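Local coordinates for putative phosphohistidine phosphatase SixA (Agrobacterium tumefaciens, PDB 2RFL), which probably hydrolyses phosphohistidine or phosphoester bonds, as expected of a SixA-like member of the histidine phosphatase superfamily, at residues Val11-His16 against Ser138-Ser143; Glu95-Leu100 against Val113-Thr118; Pro55-Ser60 against Ala102-Val107; Phe7-Tyr12 against Glu106-Met111. All blocks are in the same frame, centred on the assembly; numbering follows the deposited sequence.

Interaction 1: Val11-His16 against Ser138-Ser143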
loop_
_atom_site.group_PDB
_atom_site.type_symbol
_atom_site.label_atom_id
_atom_site.label_comp_id
_atom_site.label_asym_id
_atom_site.label_seq_id
_atom_site.Cartn_x
_atom_site.Cartn_y
_atom_site.Cartn_z
ATOM N N VAL A 11 -6.737 -6.590 3.800
ATOM C CA VAL A 11 -6.021 -5.855 2.755
ATOM C C VAL A 11 -5.334 -4.603 3.302
ATOM O O VAL A 11 -5.970 -3.706 3.842
ATOM C CB VAL A 11 -6.975 -5.408 1.610
ATOM C CG1 VAL A 11 -6.360 -4.333 0.727
ATOM C CG2 VAL A 11 -7.342 -6.575 0.747
ATOM N N TYR A 12 -4.028 -4.540 3.128
ATOM C CA TYR A 12 -3.291 -3.312 3.386
ATOM C C TYR A 12 -2.948 -2.665 2.065
ATOM O O TYR A 12 -2.480 -3.354 1.125
ATOM C CB TYR A 12 -2.014 -3.595 4.152
ATOM C CG TYR A 12 -2.185 -4.351 5.469
ATOM C CD1 TYR A 12 -1.870 -5.711 5.556
ATOM C CD2 TYR A 12 -2.610 -3.675 6.650
ATOM C CE1 TYR A 12 -2.006 -6.396 6.771
ATOM C CE2 TYR A 12 -2.736 -4.349 7.872
ATOM C CZ TYR A 12 -2.438 -5.707 7.922
ATOM O OH TYR A 12 -2.559 -6.387 9.118
ATOM N N LEU A 13 -3.210 -1.357 2.001
ATOM C CA LEU A 13 -2.913 -0.504 0.851
ATOM C C LEU A 13 -1.994 0.655 1.189
ATOM O O LEU A 13 -2.424 1.646 1.835
ATOM C CB LEU A 13 -4.209 0.105 0.293
ATOM C CG LEU A 13 -5.385 -0.716 -0.205
ATOM C CD1 LEU A 13 -6.448 0.265 -0.617
ATOM C CD2 LEU A 13 -4.967 -1.536 -1.363
ATOM N N LEU A 14 -0.764 0.549 0.683
ATOM C CA LEU A 14 0.358 1.421 1.002
ATOM C C LEU A 14 0.845 2.211 -0.221
ATOM O O LEU A 14 1.336 1.658 -1.218
ATOM C CB LEU A 14 1.541 0.604 1.626
ATOM C CG LEU A 14 2.867 1.343 1.976
ATOM C CD1 LEU A 14 2.696 2.488 3.004
ATOM C CD2 LEU A 14 4.015 0.413 2.425
ATOM N N ARG A 15 0.737 3.525 -0.136
ATOM C CA ARG A 15 1.340 4.336 -1.159
ATOM C C ARG A 15 2.804 4.505 -0.786
ATOM O O ARG A 15 3.135 4.583 0.391
ATOM C CB ARG A 15 0.629 5.663 -1.328
ATOM C CG ARG A 15 1.182 6.452 -2.521
ATOM C CD ARG A 15 0.315 7.596 -2.970
ATOM N NE ARG A 15 1.068 8.411 -3.892
ATOM C CZ ARG A 15 0.950 9.733 -3.979
ATOM N NH1 ARG A 15 0.053 10.375 -3.234
ATOM N NH2 ARG A 15 1.715 10.418 -4.823
ATOM N N HIS A 16 3.669 4.513 -1.802
ATOM C CA HIS A 16 5.091 4.660 -1.618
ATOM C C HIS A 16 5.328 6.014 -0.935
ATOM O O HIS A 16 4.488 6.923 -1.023
ATOM C CB HIS A 16 5.843 4.564 -2.962
ATOM C CG HIS A 16 5.563 5.707 -3.890
ATOM N ND1 HIS A 16 6.156 6.948 -3.748
ATOM C CD2 HIS A 16 4.708 5.819 -4.933
ATOM C CE1 HIS A 16 5.685 7.767 -4.671
ATOM N NE2 HIS A 16 4.816 7.103 -5.409
ATOM N N SER A 138 -8.225 15.270 0.822
ATOM C CA SER A 138 -7.204 15.612 -0.167
ATOM C C SER A 138 -6.538 14.416 -0.861
ATOM O O SER A 138 -5.451 14.544 -1.422
ATOM C CB SER A 138 -6.165 16.548 0.452
ATOM O OG SER A 138 -5.743 16.061 1.705
ATOM N N GLY A 139 -7.189 13.260 -0.841
ATOM C CA GLY A 139 -6.694 12.107 -1.584
ATOM C C GLY A 139 -5.768 11.192 -0.807
ATOM O O GLY A 139 -5.582 11.378 0.391
ATOM N N PHE A 140 -5.181 10.219 -1.504
ATOM C CA PHE A 140 -4.407 9.122 -0.899
ATOM C C PHE A 140 -2.909 9.508 -0.866
ATOM O O PHE A 140 -2.214 9.453 -1.904
ATOM C CB PHE A 140 -4.660 7.847 -1.712
ATOM C CG PHE A 140 -4.319 6.570 -1.016
ATOM C CD1 PHE A 140 -3.057 6.361 -0.458
ATOM C CD2 PHE A 140 -5.250 5.536 -0.969
ATOM C CE1 PHE A 140 -2.709 5.160 0.170
ATOM C CE2 PHE A 140 -4.928 4.324 -0.345
ATOM C CZ PHE A 140 -3.629 4.147 0.234
ATOM N N PRO A 141 -2.417 9.929 0.321
ATOM C CA PRO A 141 -1.078 10.478 0.496
ATOM C C PRO A 141 0.073 9.435 0.421
ATOM O O PRO A 141 -0.173 8.217 0.451
ATOM C CB PRO A 141 -1.161 11.119 1.896
ATOM C CG PRO A 141 -2.180 10.285 2.643
ATOM C CD PRO A 141 -3.171 9.871 1.598
ATOM N N THR A 142 1.309 9.930 0.319
ATOM C CA THR A 142 2.492 9.081 0.285
ATOM C C THR A 142 2.748 8.430 1.616
ATOM O O THR A 142 2.685 9.076 2.645
ATOM C CB THR A 142 3.783 9.836 -0.075
ATOM O OG1 THR A 142 3.994 10.928 0.841
ATOM C CG2 THR A 142 3.763 10.284 -1.532
ATOM N N SER A 143 3.098 7.158 1.582
ATOM C CA SER A 143 3.159 6.293 2.795
ATOM C C SER A 143 1.896 6.269 3.642
ATOM O O SER A 143 1.983 6.022 4.849
ATOM C CB SER A 143 4.373 6.560 3.673
ATOM O OG SER A 143 4.523 5.425 4.511
#
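Arg-15 reaches along the loop at Phe-140 and Thr-142, and its flat end is held both at the edge and over a face. With CG anti to the backbone N (chi1 -174°) and the chain extended from CG to NE, the side chain carries the guanidinium out to the Phe-140 carbonyl. There Arg-15 NH1 donates to Phe-140 O over 2.8 Å, with the donor in the carbonyl plane and the acceptor close to the guanidinium plane. Thr-142 covers one face of the same group, its CG2 lying 3.8 Å from Arg-15 CZ, over the centre. Edge and face contacts together limit how far the guanidinium can turn. Phe-140 turns its ring back toward the strand: its CZ meets Leu-13 O edge-on at 3.2 Å, while Arg-15 CB stands obliquely to the ring, 3.7 Å from Phe-140 CE1. Where the strand ends, Ser-143 N forks between two carbonyls. It gives a bond of 3.0 Å to His-16 O, approaching from above the carbonyl plane, and a weak, bent one to Arg-15 O. Ser-143 OG is buried with no polar partner, next to Leu-14 CD1. Arg-15 and His-16 match the Arg-His signature of the histidine phosphatases, in whose relatives the histidine carries the phosphoryl group. Phe-140 O has a second donor in Asn-116 ND2. The Phe-140 ring also meets Phe-166 edge-to-face and packs with Leu-13 against Met-119 and Leu-123 of helix 118-127, while Leu-14 and His-16 face helix 64-77.

Interaction 2: Glu95-Leu100 against Val113-Thr118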
loop_
_atom_site.group_PDB
_atom_site.type_symbol
_atom_site.label_atom_id
_atom_site.label_comp_id
_atom_site.label_asym_id
_atom_site.label_seq_id
_atom_site.Cartn_x
_atom_site.Cartn_y
_atom_site.Cartn_z
ATOM N N GLU A 95 -6.875 0.120 -13.995
ATOM C CA GLU A 95 -7.258 1.226 -13.157
ATOM C C GLU A 95 -7.053 0.871 -11.689
ATOM O O GLU A 95 -6.939 1.764 -10.838
ATOM C CB GLU A 95 -8.694 1.681 -13.435
ATOM C CG GLU A 95 -9.694 0.529 -13.497
ATOM C CD GLU A 95 -11.055 0.955 -13.972
ATOM O OE1 GLU A 95 -11.542 1.960 -13.407
ATOM O OE2 GLU A 95 -11.623 0.276 -14.885
ATOM N N THR A 96 -7.000 -0.425 -11.394
ATOM C CA THR A 96 -6.862 -0.891 -10.007
ATOM C C THR A 96 -5.849 -2.034 -9.789
ATOM O O THR A 96 -5.218 -2.540 -10.720
ATOM C CB THR A 96 -8.229 -1.210 -9.358
ATOM O OG1 THR A 96 -8.741 -2.426 -9.899
ATOM C CG2 THR A 96 -9.219 -0.078 -9.611
ATOM N N TYR A 97 -5.645 -2.364 -8.529
ATOM C CA TYR A 97 -4.840 -3.523 -8.200
ATOM C C TYR A 97 -5.724 -4.677 -7.691
ATOM O O TYR A 97 -5.223 -5.628 -7.116
ATOM C CB TYR A 97 -3.762 -3.164 -7.174
ATOM C CG TYR A 97 -2.697 -2.177 -7.606
ATOM C CD1 TYR A 97 -1.887 -2.391 -8.752
ATOM C CD2 TYR A 97 -2.474 -1.039 -6.846
ATOM C CE1 TYR A 97 -0.897 -1.465 -9.111
ATOM C CE2 TYR A 97 -1.496 -0.145 -7.154
ATOM C CZ TYR A 97 -0.697 -0.338 -8.269
ATOM O OH TYR A 97 0.269 0.644 -8.520
ATOM N N LEU A 98 -7.034 -4.566 -7.868
ATOM C CA LEU A 98 -7.987 -5.552 -7.312
ATOM C C LEU A 98 -7.720 -7.054 -7.656
ATOM O O LEU A 98 -8.032 -7.941 -6.914
ATOM C CB LEU A 98 -9.419 -5.163 -7.691
ATOM C CG LEU A 98 -10.102 -4.361 -6.588
ATOM C CD1 LEU A 98 -11.177 -3.462 -7.148
ATOM C CD2 LEU A 98 -10.694 -5.264 -5.515
ATOM N N SER A 99 -7.192 -7.299 -8.834
ATOM C CA SER A 99 -6.896 -8.625 -9.289
ATOM C C SER A 99 -5.689 -9.228 -8.557
ATOM O O SER A 99 -5.682 -10.411 -8.240
ATOM C CB SER A 99 -6.663 -8.546 -10.772
ATOM O OG SER A 99 -7.864 -8.134 -11.384
ATOM N N LEU A 100 -4.688 -8.419 -8.257
ATOM C CA LEU A 100 -3.596 -8.862 -7.388
ATOM C C LEU A 100 -4.050 -9.338 -5.990
ATOM O O LEU A 100 -3.528 -10.322 -5.425
ATOM C CB LEU A 100 -2.620 -7.734 -7.232
ATOM C CG LEU A 100 -1.816 -7.419 -8.469
ATOM C CD1 LEU A 100 -0.663 -6.616 -8.017
ATOM C CD2 LEU A 100 -1.342 -8.702 -9.091
ATOM N N VAL A 113 2.064 -2.570 -2.399
ATOM C CA VAL A 113 2.908 -1.351 -2.403
ATOM C C VAL A 113 3.091 -0.815 -3.851
ATOM O O VAL A 113 3.907 -1.292 -4.628
ATOM C CB VAL A 113 4.297 -1.594 -1.702
ATOM C CG1 VAL A 113 5.184 -0.302 -1.633
ATOM C CG2 VAL A 113 4.106 -2.195 -0.327
ATOM N N GLY A 114 2.311 0.201 -4.194
ATOM C CA GLY A 114 2.362 0.807 -5.538
ATOM C C GLY A 114 2.007 2.276 -5.499
ATOM O O GLY A 114 2.246 2.944 -4.490
ATOM N N HIS A 115 1.410 2.759 -6.590
ATOM C CA HIS A 115 1.349 4.193 -6.898
ATOM C C HIS A 115 -0.064 4.664 -7.180
ATOM O O HIS A 115 -0.903 3.885 -7.623
ATOM C CB HIS A 115 2.180 4.569 -8.159
ATOM C CG HIS A 115 3.450 3.810 -8.336
ATOM N ND1 HIS A 115 4.678 4.433 -8.389
ATOM C CD2 HIS A 115 3.693 2.497 -8.564
ATOM C CE1 HIS A 115 5.627 3.541 -8.607
ATOM N NE2 HIS A 115 5.057 2.354 -8.709
ATOM N N ASN A 116 -0.286 5.957 -6.936
ATOM C CA ASN A 116 -1.425 6.714 -7.456
ATOM C C ASN A 116 -1.351 6.844 -8.991
ATOM O O ASN A 116 -0.262 6.881 -9.531
ATOM C CB ASN A 116 -1.463 8.109 -6.799
ATOM C CG ASN A 116 -2.311 8.151 -5.515
ATOM O OD1 ASN A 116 -3.020 7.199 -5.162
ATOM N ND2 ASN A 116 -2.253 9.276 -4.829
ATOM N N PRO A 117 -2.496 6.945 -9.701
ATOM C CA PRO A 117 -3.903 6.905 -9.299
ATOM C C PRO A 117 -4.375 5.502 -8.958
ATOM O O PRO A 117 -5.418 5.364 -8.318
ATOM C CB PRO A 117 -4.664 7.344 -10.563
ATOM C CG PRO A 117 -3.726 7.506 -11.600
ATOM C CD PRO A 117 -2.367 7.147 -11.160
ATOM N N THR A 118 -3.643 4.481 -9.412
ATOM C CA THR A 118 -4.047 3.100 -9.183
ATOM C C THR A 118 -4.336 2.745 -7.720
ATOM O O THR A 118 -5.269 2.024 -7.438
ATOM C CB THR A 118 -3.010 2.149 -9.742
ATOM O OG1 THR A 118 -2.393 2.776 -10.866
ATOM C CG2 THR A 118 -3.645 0.811 -10.151
HETATM O O HOH W 1 0.287 2.256 -10.981
#
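Tyr-97 and Thr-118 meet where strand 109-114 runs out into the Gly-His-Asn-Pro sequence, a motif of SixA-like histidine phosphatases, at the C-terminal end of the parallel strands. Tyr-97 is the N-cap residue of helix 98-102, and Thr-118 begins helix 118-127, so the contact joins two helix starts to one strand end. The apolar part is a CH-pi contact. Thr-118 CG2 stands 3.6 Å from the centroid of the Tyr-97 ring, only 8° off the ring normal, and the two side chains cross at about a right angle. This methyl lies anti to its own backbone N, which also brings it to the backbone of the other segment, 3.5 Å from Glu-95 O. Beyond it, Thr-118 CA makes a CA-H...O contact with the same carbonyl. At the phenol end, Tyr-97 OH lies 3.6 Å from Gly-114 CA. Hydrogen bonding makes up the rest. His-115 N donates to Tyr-97 OH over 3.1 Å in an almost straight bond (174°), and the hydroxyl is bonded in turn to Met-89 O. The same oxygen lies at the edge of the His-115 imidazole, in its plane, while His-115 NE2 is bonded to Ser-61 OG. The remaining link is a bridging water, which donates a hydrogen bond to Tyr-97 OH (2.9 Å) and is hydrogen-bonded to Thr-118 OG1 (2.7 Å).

Interaction 3: Pro55-Ser60 against Ala102-Val107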
loop_
_atom_site.group_PDB
_atom_site.type_symbol
_atom_site.label_atom_id
_atom_site.label_comp_id
_atom_site.label_asym_id
_atom_site.label_seq_id
_atom_site.Cartn_x
_atom_site.Cartn_y
_atom_site.Cartn_z
ATOM N N PRO A 55 1.576 -8.175 7.449
ATOM C CA PRO A 55 1.028 -8.948 6.349
ATOM C C PRO A 55 1.837 -10.190 6.075
ATOM O O PRO A 55 3.043 -10.191 6.249
ATOM C CB PRO A 55 1.100 -7.968 5.162
ATOM C CG PRO A 55 2.022 -6.824 5.638
ATOM C CD PRO A 55 2.563 -7.202 6.961
ATOM N N ASP A 56 1.152 -11.250 5.667
ATOM C CA ASP A 56 1.790 -12.513 5.249
ATOM C C ASP A 56 2.575 -12.337 3.956
ATOM O O ASP A 56 3.690 -12.785 3.849
ATOM C CB ASP A 56 0.721 -13.578 5.059
ATOM C CG ASP A 56 -0.207 -13.672 6.239
ATOM O OD1 ASP A 56 0.186 -13.293 7.368
ATOM O OD2 ASP A 56 -1.331 -14.136 6.052
ATOM N N LEU A 57 1.949 -11.663 2.991
ATOM C CA LEU A 57 2.533 -11.367 1.676
ATOM C C LEU A 57 2.526 -9.852 1.307
ATOM O O LEU A 57 1.505 -9.175 1.446
ATOM C CB LEU A 57 1.807 -12.195 0.605
ATOM C CG LEU A 57 2.101 -11.827 -0.857
ATOM C CD1 LEU A 57 3.466 -12.269 -1.383
ATOM C CD2 LEU A 57 0.969 -12.350 -1.715
ATOM N N ILE A 58 3.673 -9.357 0.853
ATOM C CA ILE A 58 3.817 -8.002 0.308
ATOM C C ILE A 58 4.047 -8.016 -1.197
ATOM O O ILE A 58 5.064 -8.554 -1.641
ATOM C CB ILE A 58 5.024 -7.225 0.921
ATOM C CG1 ILE A 58 4.860 -7.047 2.427
ATOM C CG2 ILE A 58 5.191 -5.852 0.251
ATOM C CD1 ILE A 58 6.151 -6.775 3.148
ATOM N N LEU A 59 3.126 -7.399 -1.967
ATOM C CA LEU A 59 3.284 -7.196 -3.425
ATOM C C LEU A 59 3.623 -5.743 -3.739
ATOM O O LEU A 59 2.900 -4.825 -3.385
ATOM C CB LEU A 59 2.028 -7.601 -4.182
ATOM C CG LEU A 59 1.474 -9.011 -4.005
ATOM C CD1 LEU A 59 0.172 -9.292 -4.766
ATOM C CD2 LEU A 59 2.600 -9.986 -4.342
ATOM N N SER A 60 4.757 -5.526 -4.378
ATOM C CA SER A 60 5.273 -4.162 -4.573
ATOM C C SER A 60 5.694 -3.940 -6.005
ATOM O O SER A 60 6.152 -4.866 -6.647
ATOM C CB SER A 60 6.496 -3.918 -3.684
ATOM O OG SER A 60 7.131 -2.650 -3.924
ATOM N N ALA A 102 -7.463 -10.360 -5.026
ATOM C CA ALA A 102 -8.384 -11.513 -5.009
ATOM C C ALA A 102 -7.716 -12.807 -5.441
ATOM O O ALA A 102 -8.062 -13.887 -4.936
ATOM C CB ALA A 102 -9.562 -11.247 -5.895
ATOM N N ALA A 103 -6.780 -12.681 -6.389
ATOM C CA ALA A 103 -5.915 -13.782 -6.821
ATOM C C ALA A 103 -5.283 -14.617 -5.684
ATOM O O ALA A 103 -5.052 -15.771 -5.857
ATOM C CB ALA A 103 -4.801 -13.266 -7.797
ATOM N N GLN A 104 -5.007 -14.017 -4.541
ATOM C CA GLN A 104 -4.260 -14.663 -3.491
ATOM C C GLN A 104 -5.205 -15.435 -2.561
ATOM O O GLN A 104 -5.440 -15.040 -1.417
ATOM C CB GLN A 104 -3.441 -13.638 -2.730
ATOM C CG GLN A 104 -2.768 -12.600 -3.571
ATOM C CD GLN A 104 -1.900 -13.152 -4.716
ATOM O OE1 GLN A 104 -1.357 -14.248 -4.659
ATOM N NE2 GLN A 104 -1.762 -12.365 -5.749
ATOM N N THR A 105 -5.681 -16.562 -3.093
ATOM C CA THR A 105 -6.799 -17.335 -2.568
ATOM C C THR A 105 -6.608 -18.037 -1.211
ATOM O O THR A 105 -7.586 -18.290 -0.519
ATOM C CB THR A 105 -7.341 -18.347 -3.624
ATOM O OG1 THR A 105 -6.351 -18.607 -4.638
ATOM C CG2 THR A 105 -8.632 -17.790 -4.271
ATOM N N GLU A 106 -5.356 -18.305 -0.845
ATOM C CA GLU A 106 -4.997 -18.859 0.469
ATOM C C GLU A 106 -3.846 -18.121 1.185
ATOM O O GLU A 106 -2.931 -18.752 1.708
ATOM C CB GLU A 106 -4.651 -20.350 0.336
ATOM C CG GLU A 106 -5.806 -21.230 -0.174
ATOM C CD GLU A 106 -5.336 -22.589 -0.691
ATOM O OE1 GLU A 106 -4.137 -22.703 -1.075
ATOM O OE2 GLU A 106 -6.176 -23.533 -0.715
ATOM N N VAL A 107 -3.898 -16.793 1.191
ATOM C CA VAL A 107 -3.025 -15.951 2.000
ATOM C C VAL A 107 -3.966 -15.079 2.809
ATOM O O VAL A 107 -4.812 -14.381 2.230
ATOM C CB VAL A 107 -2.163 -15.002 1.134
ATOM C CG1 VAL A 107 -1.055 -14.352 1.960
ATOM C CG2 VAL A 107 -1.592 -15.710 -0.063
#
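A beta-alpha-beta crossover leads from strand 82-85 through helix 98-102 to strand 109-114, stepping over strand 57-60 on the way, and its returning loop sets Gln-104 and Val-107 against Asp-56, Leu-57 and Leu-59. The contact is thus the place where the connection lies on the strand it bridges, near the surface of the alpha-beta-alpha sandwich. Gln-104 sits at the centre of an inverse gamma turn that kinks the loop. Val-107 does most of the touching through a single branch: CG1, anti to the backbone N (chi1 -168°), fits against the start of the strand. This methyl lies 3.7 Å from Asp-56 CB and 3.8 Å from Leu-57 CB. The side chains of Asp-56 and Val-107 lie alongside, running antiparallel, and the carboxylate is bonded elsewhere, with its OD2 accepting from Ser-109 N. Leu-57 and Leu-59 both leave the backbone toward the loop. The branch of Leu-57 crosses Gln-104 at about a right angle, CD2 to Gln-104 CG being 4.2 Å. Gln-104 is bent at its second torsion (chi2 -53°), which folds the chain back so that its amide nitrogen donates to Leu-100 O of the short helix 98-102. The same nitrogen also packs against Leu-59, whose side chain advances to meet that of Gln-104: Leu-59 CD1 stops 3.8 Å from Gln-104 NE2.

Interaction 4: Phe7-Tyr12 against Glu106-Met111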
loop_
_atom_site.group_PDB
_atom_site.type_symbol
_atom_site.label_atom_id
_atom_site.label_comp_id
_atom_site.label_asym_id
_atom_site.label_seq_id
_atom_site.Cartn_x
_atom_site.Cartn_y
_atom_site.Cartn_z
ATOM N N PHE A 7 -10.625 -15.549 1.096
ATOM C CA PHE A 7 -9.254 -15.117 1.417
ATOM C C PHE A 7 -8.643 -14.327 0.264
ATOM O O PHE A 7 -8.701 -14.789 -0.870
ATOM C CB PHE A 7 -8.351 -16.345 1.641
ATOM C CG PHE A 7 -8.159 -16.751 3.088
ATOM C CD1 PHE A 7 -9.181 -16.649 4.016
ATOM C CD2 PHE A 7 -6.954 -17.306 3.491
ATOM C CE1 PHE A 7 -8.991 -17.045 5.333
ATOM C CE2 PHE A 7 -6.750 -17.703 4.791
ATOM C CZ PHE A 7 -7.772 -17.567 5.721
ATOM N N PRO A 8 -7.988 -13.178 0.538
ATOM C CA PRO A 8 -7.606 -12.501 1.804
ATOM C C PRO A 8 -8.741 -12.005 2.706
ATOM O O PRO A 8 -9.811 -11.651 2.235
ATOM C CB PRO A 8 -6.746 -11.301 1.319
ATOM C CG PRO A 8 -6.258 -11.744 -0.101
ATOM C CD PRO A 8 -7.489 -12.419 -0.632
ATOM N N THR A 9 -8.479 -11.962 4.001
ATOM C CA THR A 9 -9.435 -11.397 4.947
ATOM C C THR A 9 -9.008 -9.997 5.440
ATOM O O THR A 9 -9.801 -9.254 6.010
ATOM C CB THR A 9 -9.819 -12.433 6.059
ATOM O OG1 THR A 9 -8.891 -12.434 7.144
ATOM C CG2 THR A 9 -9.852 -13.807 5.479
ATOM N N ARG A 10 -7.750 -9.645 5.181
ATOM C CA ARG A 10 -7.234 -8.297 5.445
ATOM C C ARG A 10 -6.377 -7.781 4.289
ATOM O O ARG A 10 -5.423 -8.449 3.881
ATOM C CB ARG A 10 -6.424 -8.225 6.753
ATOM C CG ARG A 10 -6.015 -6.779 7.112
ATOM C CD ARG A 10 -5.776 -6.558 8.592
ATOM N NE ARG A 10 -7.013 -6.539 9.363
ATOM C CZ ARG A 10 -7.084 -6.199 10.644
ATOM N NH1 ARG A 10 -5.987 -5.831 11.287
ATOM N NH2 ARG A 10 -8.244 -6.204 11.277
ATOM N N VAL A 11 -6.737 -6.590 3.800
ATOM C CA VAL A 11 -6.021 -5.855 2.755
ATOM C C VAL A 11 -5.334 -4.603 3.302
ATOM O O VAL A 11 -5.970 -3.706 3.842
ATOM C CB VAL A 11 -6.975 -5.408 1.610
ATOM C CG1 VAL A 11 -6.360 -4.333 0.727
ATOM C CG2 VAL A 11 -7.342 -6.575 0.747
ATOM N N TYR A 12 -4.028 -4.540 3.128
ATOM C CA TYR A 12 -3.291 -3.312 3.386
ATOM C C TYR A 12 -2.948 -2.665 2.065
ATOM O O TYR A 12 -2.480 -3.354 1.125
ATOM C CB TYR A 12 -2.014 -3.595 4.152
ATOM C CG TYR A 12 -2.185 -4.351 5.469
ATOM C CD1 TYR A 12 -1.870 -5.711 5.556
ATOM C CD2 TYR A 12 -2.610 -3.675 6.650
ATOM C CE1 TYR A 12 -2.006 -6.396 6.771
ATOM C CE2 TYR A 12 -2.736 -4.349 7.872
ATOM C CZ TYR A 12 -2.438 -5.707 7.922
ATOM O OH TYR A 12 -2.559 -6.387 9.118
ATOM N N GLU A 106 -5.356 -18.305 -0.845
ATOM C CA GLU A 106 -4.997 -18.859 0.469
ATOM C C GLU A 106 -3.846 -18.121 1.185
ATOM O O GLU A 106 -2.931 -18.752 1.708
ATOM C CB GLU A 106 -4.651 -20.350 0.336
ATOM C CG GLU A 106 -5.806 -21.230 -0.174
ATOM C CD GLU A 106 -5.336 -22.589 -0.691
ATOM O OE1 GLU A 106 -4.137 -22.703 -1.075
ATOM O OE2 GLU A 106 -6.176 -23.533 -0.715
ATOM N N VAL A 107 -3.898 -16.793 1.191
ATOM C CA VAL A 107 -3.025 -15.951 2.000
ATOM C C VAL A 107 -3.966 -15.079 2.809
ATOM O O VAL A 107 -4.812 -14.381 2.230
ATOM C CB VAL A 107 -2.163 -15.002 1.134
ATOM C CG1 VAL A 107 -1.055 -14.352 1.960
ATOM C CG2 VAL A 107 -1.592 -15.710 -0.063
ATOM N N GLN A 108 -3.822 -15.112 4.132
ATOM C CA GLN A 108 -4.781 -14.485 5.032
ATOM C C GLN A 108 -4.791 -12.965 4.949
ATOM O O GLN A 108 -5.857 -12.375 4.889
ATOM C CB GLN A 108 -4.536 -14.919 6.466
ATOM C CG GLN A 108 -5.529 -14.341 7.447
ATOM C CD GLN A 108 -5.111 -14.531 8.891
ATOM O OE1 GLN A 108 -5.125 -15.654 9.424
ATOM N NE2 GLN A 108 -4.732 -13.427 9.536
ATOM N N SER A 109 -3.602 -12.356 4.988
ATOM C CA SER A 109 -3.443 -10.905 4.837
ATOM C C SER A 109 -2.401 -10.480 3.814
ATOM O O SER A 109 -1.299 -11.008 3.745
ATOM C CB SER A 109 -3.239 -10.165 6.182
ATOM O OG SER A 109 -2.271 -10.760 7.008
ATOM N N VAL A 110 -2.765 -9.484 3.027
ATOM C CA VAL A 110 -1.924 -9.075 1.927
ATOM C C VAL A 110 -1.836 -7.558 1.793
ATOM O O VAL A 110 -2.812 -6.831 1.967
ATOM C CB VAL A 110 -2.328 -9.789 0.592
ATOM C CG1 VAL A 110 -3.806 -9.740 0.423
ATOM C CG2 VAL A 110 -1.657 -9.146 -0.622
HETATM N N MSE A 111 -0.629 -7.116 1.485
HETATM C CA MSE A 111 -0.318 -5.725 1.376
HETATM C C MSE A 111 0.213 -5.417 -0.007
HETATM O O MSE A 111 1.149 -6.065 -0.495
HETATM C CB MSE A 111 0.722 -5.319 2.398
HETATM C CG MSE A 111 1.218 -3.932 2.158
HETATM SE SE MSE A 111 2.054 -3.170 3.678
HETATM C CE MSE A 111 3.983 -3.483 3.276
#
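Phe-7 turns the edge of its ring to Glu-106, whose carbonyl carbon lies in the ring plane, while the backbone of Val-107 and Gln-108 approaches obliquely. Phe-7 CE2 is 3.9 Å from Gln-108 CB, and ring and side-chain amide are nearly perpendicular, their planes 84° apart. The Tyr-12 ring carries Arg-10 CG over one face, offset toward the rim; Ser-109 CB and Met-111 CB (a selenomethionine) reach it obliquely. Arg-10 itself leads away to a salt bridge with Asp-149. Pro-8, after a cis peptide bond, packs on the sheet face that carries Val-110. The Val-110 first torsion (chi1 46°) turns CG1 to the Pro-8 ring. Backbone bonds join the two segments: Gln-108 O takes Thr-9 N at 2.8 Å and, weakly, Arg-10 N. Further along, Val-110 N donates to Arg-10 O over 3.0 Å, and Tyr-12 N to Val-110 O over 2.8 Å. CA-H...O contacts, such as Met-111 CA to Tyr-12 O, accompany these bonds. The bridges pair Arg-10 with Ser-109, Val-11 with Val-110 and Tyr-12 with Met-111, the register of two adjacent parallel strands at the centre of an alpha-beta-alpha sandwich.

Overall arrangement
Interactions 1 and 2, centres about 10 Å apart, lie at the C-terminal ends of strands 10-15 and 109-114, where the probable active site is found: His-16 CD2 is 3.7 Å from His-115 ND1, and Asn-116 ND2 meets Phe-140 O at 2.9 Å. This pairing of histidines is consistent with the active site of the family. Interactions 3 and 4, centres about 5 Å apart, share Glu-106 and Val-107 where the strands begin, and interaction 4 lies about 17 Å from interaction 1, centre to centre. Strand 57-60 binds strand 109-114 through Leu-59 N to Met-111 O, 2.8 Å.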